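PDB 1NJH: protein yojF from Bacillus subtilis, which is of unknown function, belongs to the DUF1806 family, and forms a two-chain assembly of antiparallel beta-sheet subunits. Local coordinates for residues E76-T88 with M97-L110. Residues are numbered along the deposited sequence; the frame is centred on the assembly and turned at random.
Sequences EGWIYAEGLTEYT and MAGHLPGGKLAISL
A classic beta bulge, formed where Thr85 and Glu86 both face Ala98, joins strand 86-88 to strand 97-101. The evidence is a shared acceptor: Ala98 O takes Thr85 N at 2.8 Å, 30° out of the plane of that carbonyl, and Glu86 N at 2.9 Å, which approaches almost end-on. Ala98 N returns a bond to Glu86 O, making Glu86-Ala98 a hydrogen-bonded antiparallel pair. Next to it Tyr87 and Met97 form a non-hydrogen-bonded pair, with Tyr87 CB 3.8 Å from Met97 CG; Tyr87 OH is hydrogen-bonded to Asp11 OD1.

Before the bulge the chain turns away, and the axis of strand 78-84 runs at 68° to that of strand 97-101. Gly83 O meets Gly99 CA at 3.2 Å in a CA-H...O contact, an approach that a side chain on Gly99 would block. Leu84 CD2 reaches over to Ile108 CG2 (3.9 Å). Ile108 turns CG1 away from its own N (chi1 -178°) and keeps the chain extended beyond it, which carries CD1 to Ala81 CB, 3.6 Å away, while CG2 is left to meet Leu84. Cutting Ile108 back to an alanine takes away CG1, CG2 and CD1 and is likely to leave a gap against Ala81 CB and Leu84 CD2. Ile79 and Ala81 also pack on Leu110, which continues onto Ile26 and Leu28. A classic bulge at a bend, with apolar side chains packed in the angle, is a recognised feature of curled antiparallel sheets, here in the hairpin of strands 78-89 and 95-101.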
loop_
_atom_site.group_PDB
_atom_site.type_symbol
_atom_site.label_atom_id
_atom_site.label_comp_id
_atom_site.label_asym_id
_atom_site.label_seq_id
_atom_site.Cartn_x
_atom_site.Cartn_y
_atom_site.Cartn_z
ATOM N N GLU A 76 -13.678 4.365 5.057
ATOM C CA GLU A 76 -14.413 3.441 4.203
ATOM C C GLU A 76 -13.555 2.367 3.565
ATOM O O GLU A 76 -13.901 1.818 2.518
ATOM C CB GLU A 76 -15.206 4.210 3.139
ATOM C CG GLU A 76 -14.470 5.310 2.414
ATOM C CD GLU A 76 -15.431 6.252 1.686
ATOM O OE1 GLU A 76 -16.454 5.772 1.153
ATOM O OE2 GLU A 76 -15.152 7.470 1.634
ATOM N N GLY A 77 -12.447 2.049 4.228
ATOM C CA GLY A 77 -11.540 1.042 3.727
ATOM C C GLY A 77 -10.721 0.352 4.798
ATOM O O GLY A 77 -11.100 0.311 5.980
ATOM N N TRP A 78 -9.587 -0.200 4.382
ATOM C CA TRP A 78 -8.707 -0.925 5.281
ATOM C C TRP A 78 -7.245 -0.742 4.932
ATOM O O TRP A 78 -6.911 -0.518 3.773
ATOM C CB TRP A 78 -8.961 -2.429 5.184
ATOM C CG TRP A 78 -10.382 -2.857 5.254
ATOM C CD1 TRP A 78 -11.352 -2.649 4.317
ATOM C CD2 TRP A 78 -10.992 -3.579 6.316
ATOM N NE1 TRP A 78 -12.539 -3.203 4.735
ATOM C CE2 TRP A 78 -12.344 -3.781 5.963
ATOM C CE3 TRP A 78 -10.528 -4.080 7.538
ATOM C CZ2 TRP A 78 -13.239 -4.463 6.790
ATOM C CZ3 TRP A 78 -11.419 -4.763 8.364
ATOM C CH2 TRP A 78 -12.761 -4.946 7.982
ATOM N N ILE A 79 -6.389 -0.846 5.949
ATOM C CA ILE A 79 -4.946 -0.808 5.761
ATOM C C ILE A 79 -4.486 -2.021 6.550
ATOM O O ILE A 79 -4.838 -2.201 7.731
ATOM C CB ILE A 79 -4.314 0.464 6.318
ATOM C CG1 ILE A 79 -4.769 1.658 5.490
ATOM C CG2 ILE A 79 -2.783 0.312 6.333
ATOM C CD1 ILE A 79 -4.201 2.979 5.967
ATOM N N TYR A 80 -3.730 -2.887 5.891
ATOM C CA TYR A 80 -3.284 -4.115 6.514
ATOM C C TYR A 80 -1.837 -4.440 6.141
ATOM O O TYR A 80 -1.423 -4.254 4.995
ATOM C CB TYR A 80 -4.225 -5.227 6.057
ATOM C CG TYR A 80 -3.866 -6.609 6.509
ATOM C CD1 TYR A 80 -4.200 -7.061 7.785
ATOM C CD2 TYR A 80 -3.214 -7.483 5.647
ATOM C CE1 TYR A 80 -3.887 -8.359 8.186
ATOM C CE2 TYR A 80 -2.900 -8.777 6.035
ATOM C CZ TYR A 80 -3.237 -9.210 7.302
ATOM O OH TYR A 80 -2.913 -10.503 7.673
ATOM N N ALA A 81 -1.065 -4.894 7.128
ATOM C CA ALA A 81 0.339 -5.250 6.916
ATOM C C ALA A 81 0.645 -6.509 7.727
ATOM O O ALA A 81 0.332 -6.580 8.916
ATOM C CB ALA A 81 1.262 -4.109 7.367
ATOM N N GLU A 82 1.262 -7.491 7.080
ATOM C CA GLU A 82 1.638 -8.745 7.748
ATOM C C GLU A 82 3.155 -8.917 7.685
ATOM O O GLU A 82 3.799 -8.426 6.762
ATOM C CB GLU A 82 0.964 -9.930 7.050
ATOM C CG GLU A 82 1.585 -11.306 7.332
ATOM C CD GLU A 82 1.326 -11.809 8.744
ATOM O OE1 GLU A 82 2.008 -11.353 9.693
ATOM O OE2 GLU A 82 0.426 -12.661 8.904
ATOM N N GLY A 83 3.718 -9.611 8.671
ATOM C CA GLY A 83 5.152 -9.845 8.694
ATOM C C GLY A 83 5.946 -8.839 9.498
ATOM O O GLY A 83 7.164 -8.767 9.358
ATOM N N LEU A 84 5.270 -8.060 10.334
ATOM C CA LEU A 84 5.948 -7.059 11.156
ATOM C C LEU A 84 6.635 -7.718 12.354
ATOM O O LEU A 84 6.031 -8.542 13.046
ATOM C CB LEU A 84 4.932 -6.028 11.644
ATOM C CG LEU A 84 4.246 -5.265 10.496
ATOM C CD1 LEU A 84 3.118 -4.423 11.072
ATOM C CD2 LEU A 84 5.253 -4.377 9.739
ATOM N N THR A 85 7.888 -7.348 12.602
ATOM C CA THR A 85 8.632 -7.926 13.726
ATOM C C THR A 85 9.274 -6.905 14.654
ATOM O O THR A 85 9.557 -7.214 15.819
ATOM C CB THR A 85 9.762 -8.862 13.236
ATOM O OG1 THR A 85 10.686 -8.115 12.438
ATOM C CG2 THR A 85 9.196 -10.020 12.427
ATOM N N GLU A 86 9.514 -5.696 14.155
ATOM C CA GLU A 86 10.151 -4.666 14.967
ATOM C C GLU A 86 9.443 -3.324 14.899
ATOM O O GLU A 86 8.623 -3.082 14.007
ATOM C CB GLU A 86 11.610 -4.514 14.541
ATOM C CG GLU A 86 11.795 -4.160 13.081
ATOM C CD GLU A 86 13.241 -4.262 12.640
ATOM O OE1 GLU A 86 13.574 -3.708 11.570
ATOM O OE2 GLU A 86 14.039 -4.903 13.361
ATOM N N TYR A 87 9.766 -2.445 15.840
ATOM C CA TYR A 87 9.131 -1.138 15.890
ATOM C C TYR A 87 9.830 -0.185 16.843
ATOM O O TYR A 87 10.794 -0.543 17.520
ATOM C CB TYR A 87 7.685 -1.280 16.383
ATOM C CG TYR A 87 7.565 -1.350 17.904
ATOM C CD1 TYR A 87 6.894 -0.356 18.615
ATOM C CD2 TYR A 87 8.136 -2.397 18.621
ATOM C CE1 TYR A 87 6.799 -0.403 20.009
ATOM C CE2 TYR A 87 8.043 -2.457 20.017
ATOM C CZ TYR A 87 7.375 -1.459 20.702
ATOM O OH TYR A 87 7.282 -1.515 22.079
ATOM N N THR A 88 9.290 1.027 16.896
ATOM C CA THR A 88 9.735 2.064 17.811
ATOM C C THR A 88 8.810 3.244 17.629
ATOM O O THR A 88 8.023 3.300 16.684
ATOM C CB THR A 88 11.167 2.551 17.543
ATOM O OG1 THR A 88 11.606 3.336 18.666
ATOM C CG2 THR A 88 11.214 3.438 16.301
HETATM N N MSE A 97 6.986 0.746 12.147
HETATM C CA MSE A 97 7.009 -0.702 12.260
HETATM C C MSE A 97 7.596 -1.312 10.996
HETATM O O MSE A 97 7.486 -0.747 9.903
HETATM C CB MSE A 97 5.592 -1.231 12.490
HETATM C CG MSE A 97 4.991 -0.747 13.780
HETATM SE SE MSE A 97 3.102 -1.117 13.824
HETATM C CE MSE A 97 2.513 0.291 12.612
ATOM N N ALA A 98 8.223 -2.472 11.138
ATOM C CA ALA A 98 8.826 -3.114 9.980
ATOM C C ALA A 98 9.079 -4.590 10.189
ATOM O O ALA A 98 9.046 -5.094 11.317
ATOM C CB ALA A 98 10.141 -2.410 9.630
ATOM N N GLY A 99 9.331 -5.281 9.085
ATOM C CA GLY A 99 9.623 -6.695 9.132
ATOM C C GLY A 99 10.527 -7.034 7.966
ATOM O O GLY A 99 10.483 -6.372 6.938
ATOM N N HIS A 100 11.388 -8.029 8.133
ATOM C CA HIS A 100 12.265 -8.437 7.043
ATOM C C HIS A 100 12.496 -9.936 7.110
ATOM O O HIS A 100 12.909 -10.458 8.141
ATOM C CB HIS A 100 13.615 -7.720 7.102
ATOM C CG HIS A 100 14.554 -8.135 6.011
ATOM N ND1 HIS A 100 15.822 -8.616 6.259
ATOM C CD2 HIS A 100 14.395 -8.171 4.667
ATOM C CE1 HIS A 100 16.403 -8.932 5.115
ATOM N NE2 HIS A 100 15.558 -8.673 4.133
ATOM N N LEU A 101 12.205 -10.622 6.012
ATOM C CA LEU A 101 12.394 -12.063 5.933
ATOM C C LEU A 101 13.600 -12.291 5.041
ATOM O O LEU A 101 13.488 -12.236 3.814
ATOM C CB LEU A 101 11.170 -12.740 5.316
ATOM C CG LEU A 101 9.847 -12.692 6.081
ATOM C CD1 LEU A 101 8.816 -13.520 5.331
ATOM C CD2 LEU A 101 10.032 -13.233 7.486
ATOM N N PRO A 102 14.773 -12.539 5.647
ATOM C CA PRO A 102 16.001 -12.766 4.883
ATOM C C PRO A 102 15.918 -13.959 3.940
ATOM O O PRO A 102 16.535 -13.960 2.876
ATOM C CB PRO A 102 17.056 -12.946 5.974
ATOM C CG PRO A 102 16.280 -13.549 7.092
ATOM C CD PRO A 102 15.013 -12.727 7.090
ATOM N N GLY A 103 15.134 -14.960 4.327
ATOM C CA GLY A 103 14.992 -16.150 3.510
ATOM C C GLY A 103 14.198 -15.885 2.250
ATOM O O GLY A 103 14.639 -16.194 1.140
ATOM N N GLY A 104 13.013 -15.312 2.427
ATOM C CA GLY A 104 12.169 -15.002 1.292
ATOM C C GLY A 104 12.583 -13.709 0.625
ATOM O O GLY A 104 12.092 -13.384 -0.447
ATOM N N LYS A 105 13.494 -12.967 1.243
ATOM C CA LYS A 105 13.934 -11.705 0.663
ATOM C C LYS A 105 12.721 -10.795 0.487
ATOM O O LYS A 105 12.459 -10.292 -0.605
ATOM C CB LYS A 105 14.600 -11.943 -0.697
ATOM C CG LYS A 105 16.012 -12.503 -0.625
ATOM C CD LYS A 105 17.001 -11.427 -0.201
ATOM C CE LYS A 105 18.441 -11.913 -0.320
ATOM N NZ LYS A 105 19.430 -10.822 -0.066
ATOM N N LEU A 106 11.975 -10.601 1.568
ATOM C CA LEU A 106 10.797 -9.747 1.528
ATOM C C LEU A 106 10.863 -8.802 2.718
ATOM O O LEU A 106 11.226 -9.205 3.820
ATOM C CB LEU A 106 9.528 -10.591 1.613
ATOM C CG LEU A 106 8.295 -10.123 0.830
ATOM C CD1 LEU A 106 7.088 -10.894 1.347
ATOM C CD2 LEU A 106 8.071 -8.628 0.991
ATOM N N ALA A 107 10.525 -7.540 2.496
ATOM C CA ALA A 107 10.546 -6.574 3.575
ATOM C C ALA A 107 9.283 -5.743 3.544
ATOM O O ALA A 107 8.682 -5.524 2.478
ATOM C CB ALA A 107 11.767 -5.663 3.457
ATOM N N ILE A 108 8.884 -5.282 4.719
ATOM C CA ILE A 108 7.690 -4.473 4.829
ATOM C C ILE A 108 7.867 -3.388 5.866
ATOM O O ILE A 108 8.599 -3.546 6.847
ATOM C CB ILE A 108 6.470 -5.335 5.188
ATOM C CG1 ILE A 108 5.222 -4.453 5.255
ATOM C CG2 ILE A 108 6.723 -6.070 6.512
ATOM C CD1 ILE A 108 3.942 -5.221 5.163
ATOM N N SER A 109 7.187 -2.272 5.634
ATOM C CA SER A 109 7.248 -1.132 6.525
ATOM C C SER A 109 5.884 -0.470 6.603
ATOM O O SER A 109 5.243 -0.260 5.576
ATOM C CB SER A 109 8.289 -0.125 6.003
ATOM O OG SER A 109 8.223 1.100 6.709
ATOM N N LEU A 110 5.429 -0.194 7.829
ATOM C CA LEU A 110 4.163 0.512 8.060
ATOM C C LEU A 110 4.511 1.564 9.098
ATOM O O LEU A 110 5.006 1.236 10.186
ATOM C CB LEU A 110 3.054 -0.414 8.592
ATOM C CG LEU A 110 1.745 0.325 8.949
ATOM C CD1 LEU A 110 1.126 0.995 7.720
ATOM C CD2 LEU A 110 0.744 -0.672 9.582
#